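Local coordinates for protein putative methyltransferase from antibiotic biosynthesis pathway (Anabaena variabilis ATCC 29413, PDB 3EGE) that probably transfers a methyl group from S-adenosylmethionine to an acceptor not identified here, as a member of the methyltransferase superfamily, at residues Val37-Gly42 with Lys93-Val98; Tyr48-Ala53 with Val73-Val78. One frame throughout, in Å; residues are numbered along the deposited sequence.

Contact 1. Residues Val37-Gly42 with Lys93-Val98; sequences VIADIG and KSVDGV
Val-37 and Asp-96 hold each other through two bonds, one to the carboxylate and one to the backbone amide. The amide of Val-37 reaches Asp-96 OD2 along an almost straight bond (N to OD2 2.9 Å, 171° at the hydrogen), using the anti lone pair of that oxygen. In return Val-37 O accepts Asp-96 N at 2.8 Å, from above its carbonyl plane, and Gly-97 N at 3.1 Å, within that plane. Two donors thus grip one oxygen. Asp-96 can serve at both ends because its CG is turned beside its own backbone N (chi1 -61°), which brings carboxylate and amide to the same residue. Two residues on, Ala-39 N donates to Gly-97 O at 2.9 Å, as expected of the parallel pairing of Ile-38 with Gly-97 and Ala-39 with Val-98.

These are the first and fourth strands along the chain, 37-41 and 97-101, adjacent in the parallel part of the Rossmann-like sheet, ordered 3-2-1-4-5. Gly-42, at positive phi directly after the first strand, probably opens the GxGxxG-type turn that, in such methyltransferases, borders the cofactor site.

On one face of the sheet Val-95 CG1 touches both Val-37 CG1 and Ala-39 CB at 4.0 Å, the two valines crossing at about a right angle. Small Ala-39 leaves room for that branch, while Ile-41 CG1 leans on Val-98 CG1, also at 4.0 Å. Beta-branched Val-37, Ile-41 and Val-98 suit their extended strands. From helix 110-120, Ile-120 packs on Ala-39 and Val-95, Met-117 on Ile-41 and Val-98; Val-37 lies by Phe-58 and Tyr-60. Toward the other face Ile-38 CB lies 3.4 Å from Gly-97 O, with CG2 by a residue lacking a competing side chain. Beyond the first shell, Arg-122 makes a long, weak ion pair with Asp-96 OD1.

Contact 2. Residues Tyr48-Ala53 with Val73-Val78; sequences YSVALA and VVHPQV
His-75 brings its imidazole obliquely against Val-50 and Ala-53 of helix 47-53, and its side chain can be followed outward. From CB, which points toward the helix, CG stands anti to the backbone N (chi1 -168°), and this carries the ring to the helix. CD2 meets Val-50 CG1 at 3.9 Å, the two side chains crossing obliquely. On the other branch ND1 and CE1 both approach the methyl of Ala-53, with CE1 3.5 Å from its CB. ND1 also accepts the backbone N of Gln-77 at 3.2 Å, the donor being tilted 27° out of the ring plane. At the tip, NE2 is hydrogen-bonded to Asn-54 OD1, just past the helix end. Pro-76 CD lies 3.4 Å above one ring face, offset toward the rim.

The same methyl of Ala-53 receives Val-78 CG2 at 3.5 Å; a residue this small lets ring and valine approach the helix together. Val-50 spreads its two branches, CG1 to the imidazole and CG2 to Val-73 CB at 4.1 Å, the valines crossing at about a right angle. Ser-49 adds its CB beside Val-78 CG1. A type I turn from His-75 to Val-78, with Pro-76 at its second position where the ring's fixed phi fits, brings histidine and valine to the same helix and leads into edge strand 78-81. The helix itself belongs to the beta-alpha-beta crossover between strands 37-41 and 58-62.

Since ND1 is engaged as an acceptor and NE2 faces a carbonyl-type oxygen, the imidazole is probably the neutral form protonated at NE2, a polar group tied at both nitrogens while its carbons pack against aliphatic groups.

The centres of contacts 1 and 2 lie about 13 Å apart, on the same side of the chain's centre and in one Rossmann-like methyltransferase domain. Strand 37-41 runs through the glycine-rich turn into helix 47-53; the chain then passes strand 58-62, helix 66-70, segment 73-78 and strand 78-81 before strand 97-101 returns beside the first strand, so contact 2 falls entirely between the two halves of contact 1. They meet directly where Asp-40 OD2 lies 2.5 Å from Ser-49 OG, a probable hydrogen bond, and where Ile-38 packs on Leu-52. Contact 1 joins central strands, whereas contact 2 ties the first crossover helix to the approach to edge strand 78-81.

Contact 1. Residues Val37-Gly42 with Lys93-Val98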
ATOM      1  N   VAL A  37      -2.252  16.160 -13.729  1.00 63.65           N
ATOM      2  CA  VAL A  37      -3.365  15.675 -12.932  1.00 61.28           C
ATOM      3  C   VAL A  37      -3.262  14.151 -12.852  1.00 61.48           C
ATOM      4  O   VAL A  37      -2.941  13.479 -13.846  1.00 59.30           O
ATOM      5  CB  VAL A  37      -4.741  16.147 -13.496  1.00 62.68           C
ATOM      6  CG1 VAL A  37      -5.930  15.719 -12.584  1.00 58.81           C
ATOM      7  CG2 VAL A  37      -4.755  17.649 -13.628  1.00 60.59           C
ATOM      8  N   ILE A  38      -3.440  13.627 -11.625  1.00 61.87           N
ATOM      9  CA  ILE A  38      -3.487  12.210 -11.378  1.00 61.23           C
ATOM     10  C   ILE A  38      -4.751  11.823 -10.608  1.00 61.27           C
ATOM     11  O   ILE A  38      -5.300  12.628  -9.854  1.00 59.03           O
ATOM     12  CB  ILE A  38      -2.183  11.656 -10.648  1.00 62.67           C
ATOM     13  CG1 ILE A  38      -2.015  12.202  -9.211  1.00 63.26           C
ATOM     14  CG2 ILE A  38      -0.907  11.950 -11.505  1.00 60.61           C
ATOM     15  CD1 ILE A  38      -1.153  11.331  -8.331  1.00 61.94           C
ATOM     16  N   ALA A  39      -5.202  10.584 -10.823  1.00 62.34           N
ATOM     17  CA  ALA A  39      -6.292   9.990 -10.067  1.00 62.45           C
ATOM     18  C   ALA A  39      -5.610   9.051  -9.078  1.00 63.55           C
ATOM     19  O   ALA A  39      -4.655   8.345  -9.452  1.00 60.77           O
ATOM     20  CB  ALA A  39      -7.239   9.247 -10.939  1.00 60.83           C
ATOM     21  N   ASP A  40      -6.056   9.110  -7.806  1.00 65.13           N
ATOM     22  CA  ASP A  40      -5.591   8.226  -6.715  1.00 65.34           C
ATOM     23  C   ASP A  40      -6.825   7.381  -6.361  1.00 65.21           C
ATOM     24  O   ASP A  40      -7.784   7.877  -5.716  1.00 63.86           O
ATOM     25  CB  ASP A  40      -5.086   9.050  -5.515  1.00 67.22           C
ATOM     26  CG  ASP A  40      -4.502   8.186  -4.371  1.00 66.89           C
ATOM     27  OD1 ASP A  40      -4.418   6.936  -4.477  1.00 69.56           O
ATOM     28  OD2 ASP A  40      -4.110   8.792  -3.341  1.00 74.03           O
ATOM     29  N   ILE A  41      -6.801   6.123  -6.815  1.00 64.54           N
ATOM     30  CA  ILE A  41      -7.930   5.197  -6.665  1.00 64.68           C
ATOM     31  C   ILE A  41      -7.661   4.373  -5.425  1.00 63.96           C
ATOM     32  O   ILE A  41      -6.656   3.686  -5.341  1.00 63.22           O
ATOM     33  CB  ILE A  41      -8.123   4.304  -7.927  1.00 65.81           C
ATOM     34  CG1 ILE A  41      -8.121   5.160  -9.239  1.00 68.52           C
ATOM     35  CG2 ILE A  41      -9.390   3.419  -7.791  1.00 64.26           C
ATOM     36  CD1 ILE A  41      -9.155   6.340  -9.280  1.00 64.49           C
ATOM     37  N   GLY A  42      -8.574   4.458  -4.458  1.00 65.64           N
ATOM     38  CA  GLY A  42      -8.434   3.825  -3.156  1.00 65.88           C
ATOM     39  C   GLY A  42      -7.476   4.701  -2.380  1.00 67.62           C
ATOM     40  O   GLY A  42      -6.427   4.241  -1.934  1.00 71.12           O
ATOM     41  N   LYS A  93     -10.649  10.336 -20.179  1.00 60.69           N
ATOM     42  CA  LYS A  93      -9.473  11.158 -20.519  1.00 61.71           C
ATOM     43  C   LYS A  93      -9.393  12.488 -19.725  1.00 61.52           C
ATOM     44  O   LYS A  93      -9.177  13.541 -20.287  1.00 60.58           O
ATOM     45  CB  LYS A  93      -9.452  11.389 -22.062  1.00 61.74           C
ATOM     46  CG  LYS A  93      -9.641  10.106 -22.934  1.00 62.75           C
ATOM     47  CD  LYS A  93      -8.618   9.042 -22.558  1.00 63.16           C
ATOM     48  CE  LYS A  93      -8.742   7.687 -23.212  1.00 63.67           C
ATOM     49  NZ  LYS A  93      -7.925   6.679 -22.362  1.00 62.34           N
ATOM     50  N   SER A  94      -9.583  12.375 -18.412  1.00 62.01           N
ATOM     51  CA  SER A  94      -9.604  13.488 -17.463  1.00 61.24           C
ATOM     52  C   SER A  94      -8.360  13.612 -16.568  1.00 61.34           C
ATOM     53  O   SER A  94      -8.227  14.610 -15.828  1.00 61.10           O
ATOM     54  CB  SER A  94     -10.857  13.367 -16.573  1.00 59.94           C
ATOM     55  OG  SER A  94     -10.869  12.139 -15.897  1.00 58.15           O
ATOM     56  N   VAL A  95      -7.476  12.618 -16.604  1.00 61.40           N
ATOM     57  CA  VAL A  95      -6.241  12.641 -15.828  1.00 61.84           C
ATOM     58  C   VAL A  95      -5.078  12.210 -16.695  1.00 61.89           C
ATOM     59  O   VAL A  95      -5.247  11.470 -17.674  1.00 61.40           O
ATOM     60  CB  VAL A  95      -6.332  11.753 -14.522  1.00 63.06           C
ATOM     61  CG1 VAL A  95      -7.507  12.216 -13.632  1.00 58.28           C
ATOM     62  CG2 VAL A  95      -6.430  10.236 -14.854  1.00 59.84           C
ATOM     63  N   ASP A  96      -3.897  12.696 -16.320  1.00 62.67           N
ATOM     64  CA  ASP A  96      -2.622  12.385 -17.001  1.00 61.83           C
ATOM     65  C   ASP A  96      -2.022  11.082 -16.498  1.00 62.78           C
ATOM     66  O   ASP A  96      -1.397  10.390 -17.271  1.00 63.24           O
ATOM     67  CB  ASP A  96      -1.625  13.519 -16.798  1.00 60.78           C
ATOM     68  CG  ASP A  96      -2.122  14.798 -17.367  1.00 62.45           C
ATOM     69  OD1 ASP A  96      -2.355  14.798 -18.589  1.00 63.82           O
ATOM     70  OD2 ASP A  96      -2.305  15.786 -16.620  1.00 64.61           O
ATOM     71  N   GLY A  97      -2.226  10.769 -15.212  1.00 62.16           N
ATOM     72  CA  GLY A  97      -1.761   9.540 -14.595  1.00 62.09           C
ATOM     73  C   GLY A  97      -2.717   9.013 -13.528  1.00 63.01           C
ATOM     74  O   GLY A  97      -3.632   9.699 -13.088  1.00 62.10           O
ATOM     75  N   VAL A  98      -2.497   7.762 -13.137  1.00 63.83           N
ATOM     76  CA  VAL A  98      -3.335   7.080 -12.191  1.00 63.85           C
ATOM     77  C   VAL A  98      -2.456   6.291 -11.233  1.00 65.16           C
ATOM     78  O   VAL A  98      -1.506   5.637 -11.665  1.00 65.30           O
ATOM     79  CB  VAL A  98      -4.299   6.094 -12.919  1.00 65.19           C
ATOM     80  CG1 VAL A  98      -5.206   5.353 -11.910  1.00 63.59           C
ATOM     81  CG2 VAL A  98      -5.152   6.814 -13.989  1.00 64.89           C
TER

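Contact 2. Residues Tyr48-Ala53 with Val73-Val78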
ATOM      1  N   TYR A  48      -1.051   9.921   0.924  1.00 67.15           N
ATOM      2  CA  TYR A  48      -0.292   9.932  -0.350  1.00 68.54           C
ATOM      3  C   TYR A  48      -0.833  10.946  -1.392  1.00 68.37           C
ATOM      4  O   TYR A  48      -0.038  11.545  -2.152  1.00 67.52           O
ATOM      5  CB  TYR A  48      -0.112   8.519  -0.922  1.00 70.34           C
ATOM      6  CG  TYR A  48       0.965   7.784  -0.153  1.00 73.54           C
ATOM      7  CD1 TYR A  48       2.333   7.964  -0.471  1.00 75.19           C
ATOM      8  CD2 TYR A  48       0.640   6.964   0.942  1.00 74.36           C
ATOM      9  CE1 TYR A  48       3.360   7.307   0.286  1.00 75.52           C
ATOM     10  CE2 TYR A  48       1.641   6.320   1.696  1.00 73.25           C
ATOM     11  CZ  TYR A  48       2.999   6.488   1.358  1.00 73.39           C
ATOM     12  OH  TYR A  48       3.979   5.859   2.082  1.00 74.77           O
ATOM     13  N   SER A  49      -2.158  11.145  -1.381  1.00 67.28           N
ATOM     14  CA  SER A  49      -2.840  12.144  -2.214  1.00 67.04           C
ATOM     15  C   SER A  49      -2.279  13.533  -1.926  1.00 65.10           C
ATOM     16  O   SER A  49      -1.866  14.248  -2.855  1.00 63.96           O
ATOM     17  CB  SER A  49      -4.367  12.132  -1.972  1.00 67.38           C
ATOM     18  OG  SER A  49      -4.898  10.805  -2.010  1.00 68.96           O
ATOM     19  N   VAL A  50      -2.215  13.881  -0.637  1.00 65.00           N
ATOM     20  CA  VAL A  50      -1.661  15.183  -0.193  1.00 65.05           C
ATOM     21  C   VAL A  50      -0.158  15.267  -0.427  1.00 64.13           C
ATOM     22  O   VAL A  50       0.340  16.295  -0.888  1.00 64.06           O
ATOM     23  CB  VAL A  50      -1.989  15.482   1.316  1.00 66.55           C
ATOM     24  CG1 VAL A  50      -1.257  16.766   1.813  1.00 60.66           C
ATOM     25  CG2 VAL A  50      -3.519  15.592   1.511  1.00 63.39           C
ATOM     26  N   ALA A  51       0.546  14.184  -0.100  1.00 64.96           N
ATOM     27  CA  ALA A  51       1.995  14.075  -0.299  1.00 66.56           C
ATOM     28  C   ALA A  51       2.379  14.303  -1.783  1.00 66.98           C
ATOM     29  O   ALA A  51       3.301  15.068  -2.079  1.00 68.00           O
ATOM     30  CB  ALA A  51       2.509  12.695   0.227  1.00 65.56           C
ATOM     31  N   LEU A  52       1.643  13.667  -2.693  1.00 67.54           N
ATOM     32  CA  LEU A  52       1.841  13.863  -4.151  1.00 68.54           C
ATOM     33  C   LEU A  52       1.353  15.212  -4.630  1.00 69.11           C
ATOM     34  O   LEU A  52       1.971  15.781  -5.527  1.00 69.83           O
ATOM     35  CB  LEU A  52       1.179  12.745  -4.961  1.00 69.86           C
ATOM     36  CG  LEU A  52       1.886  11.391  -4.790  1.00 70.79           C
ATOM     37  CD1 LEU A  52       0.917  10.274  -5.033  1.00 74.20           C
ATOM     38  CD2 LEU A  52       3.118  11.295  -5.704  1.00 69.68           C
ATOM     39  N   ALA A  53       0.267  15.734  -4.040  1.00 70.02           N
ATOM     40  CA  ALA A  53      -0.207  17.097  -4.353  1.00 70.60           C
ATOM     41  C   ALA A  53       0.905  18.100  -4.021  1.00 71.20           C
ATOM     42  O   ALA A  53       1.212  18.971  -4.821  1.00 72.38           O
ATOM     43  CB  ALA A  53      -1.516  17.459  -3.597  1.00 70.16           C
ATOM     44  N   VAL A  73      -6.737  15.705   5.328  1.00105.06           N
ATOM     45  CA  VAL A  73      -6.311  17.102   5.222  1.00101.62           C
ATOM     46  C   VAL A  73      -6.934  17.747   3.978  1.00 97.87           C
ATOM     47  O   VAL A  73      -6.759  17.238   2.864  1.00 97.50           O
ATOM     48  CB  VAL A  73      -4.740  17.212   5.095  1.00102.07           C
ATOM     49  CG1 VAL A  73      -4.272  18.666   4.834  1.00101.01           C
ATOM     50  CG2 VAL A  73      -4.037  16.617   6.327  1.00101.16           C
ATOM     51  N   VAL A  74      -7.676  18.839   4.179  1.00 93.91           N
ATOM     52  CA  VAL A  74      -8.221  19.638   3.074  1.00 90.75           C
ATOM     53  C   VAL A  74      -7.007  20.295   2.422  1.00 87.32           C
ATOM     54  O   VAL A  74      -6.237  20.977   3.105  1.00 88.32           O
ATOM     55  CB  VAL A  74      -9.208  20.735   3.559  1.00 91.09           C
ATOM     56  CG1 VAL A  74      -9.569  21.706   2.426  1.00 91.09           C
ATOM     57  CG2 VAL A  74     -10.465  20.095   4.152  1.00 91.06           C
ATOM     58  N   HIS A  75      -6.815  20.045   1.130  1.00 82.61           N
ATOM     59  CA  HIS A  75      -5.678  20.565   0.383  1.00 78.75           C
ATOM     60  C   HIS A  75      -6.211  21.212  -0.897  1.00 77.33           C
ATOM     61  O   HIS A  75      -7.115  20.631  -1.531  1.00 76.87           O
ATOM     62  CB  HIS A  75      -4.700  19.432   0.062  1.00 78.93           C
ATOM     63  CG  HIS A  75      -3.375  19.903  -0.459  1.00 79.51           C
ATOM     64  ND1 HIS A  75      -3.150  20.172  -1.791  1.00 77.61           N
ATOM     65  CD2 HIS A  75      -2.207  20.158   0.174  1.00 80.79           C
ATOM     66  CE1 HIS A  75      -1.905  20.582  -1.957  1.00 77.05           C
ATOM     67  NE2 HIS A  75      -1.308  20.573  -0.781  1.00 81.38           N
ATOM     68  N   PRO A  76      -5.674  22.400  -1.280  1.00 75.31           N
ATOM     69  CA  PRO A  76      -6.170  23.090  -2.481  1.00 74.73           C
ATOM     70  C   PRO A  76      -6.082  22.319  -3.812  1.00 73.24           C
ATOM     71  O   PRO A  76      -6.913  22.559  -4.682  1.00 72.95           O
ATOM     72  CB  PRO A  76      -5.289  24.357  -2.565  1.00 74.86           C
ATOM     73  CG  PRO A  76      -4.670  24.493  -1.283  1.00 75.61           C
ATOM     74  CD  PRO A  76      -4.581  23.164  -0.649  1.00 74.75           C
ATOM     75  N   GLN A  77      -5.075  21.450  -3.944  1.00 70.71           N
ATOM     76  CA  GLN A  77      -4.820  20.641  -5.139  1.00 69.98           C
ATOM     77  C   GLN A  77      -5.306  19.177  -5.056  1.00 67.73           C
ATOM     78  O   GLN A  77      -4.956  18.365  -5.914  1.00 66.00           O
ATOM     79  CB  GLN A  77      -3.326  20.724  -5.540  1.00 71.25           C
ATOM     80  CG  GLN A  77      -2.874  22.088  -6.145  1.00 75.92           C
ATOM     81  CD  GLN A  77      -2.618  23.199  -5.139  1.00 82.65           C
ATOM     82  OE1 GLN A  77      -2.269  22.948  -3.993  1.00 94.72           O
ATOM     83  NE2 GLN A  77      -2.764  24.448  -5.581  1.00 89.08           N
ATOM     84  N   VAL A  78      -6.112  18.851  -4.043  1.00 66.28           N
ATOM     85  CA  VAL A  78      -6.709  17.524  -3.902  1.00 65.48           C
ATOM     86  C   VAL A  78      -8.237  17.676  -3.991  1.00 64.68           C
ATOM     87  O   VAL A  78      -8.804  18.515  -3.295  1.00 63.56           O
ATOM     88  CB  VAL A  78      -6.293  16.812  -2.578  1.00 65.88           C
ATOM     89  CG1 VAL A  78      -6.905  15.407  -2.489  1.00 58.98           C
ATOM     90  CG2 VAL A  78      -4.774  16.700  -2.483  1.00 63.74           C
TER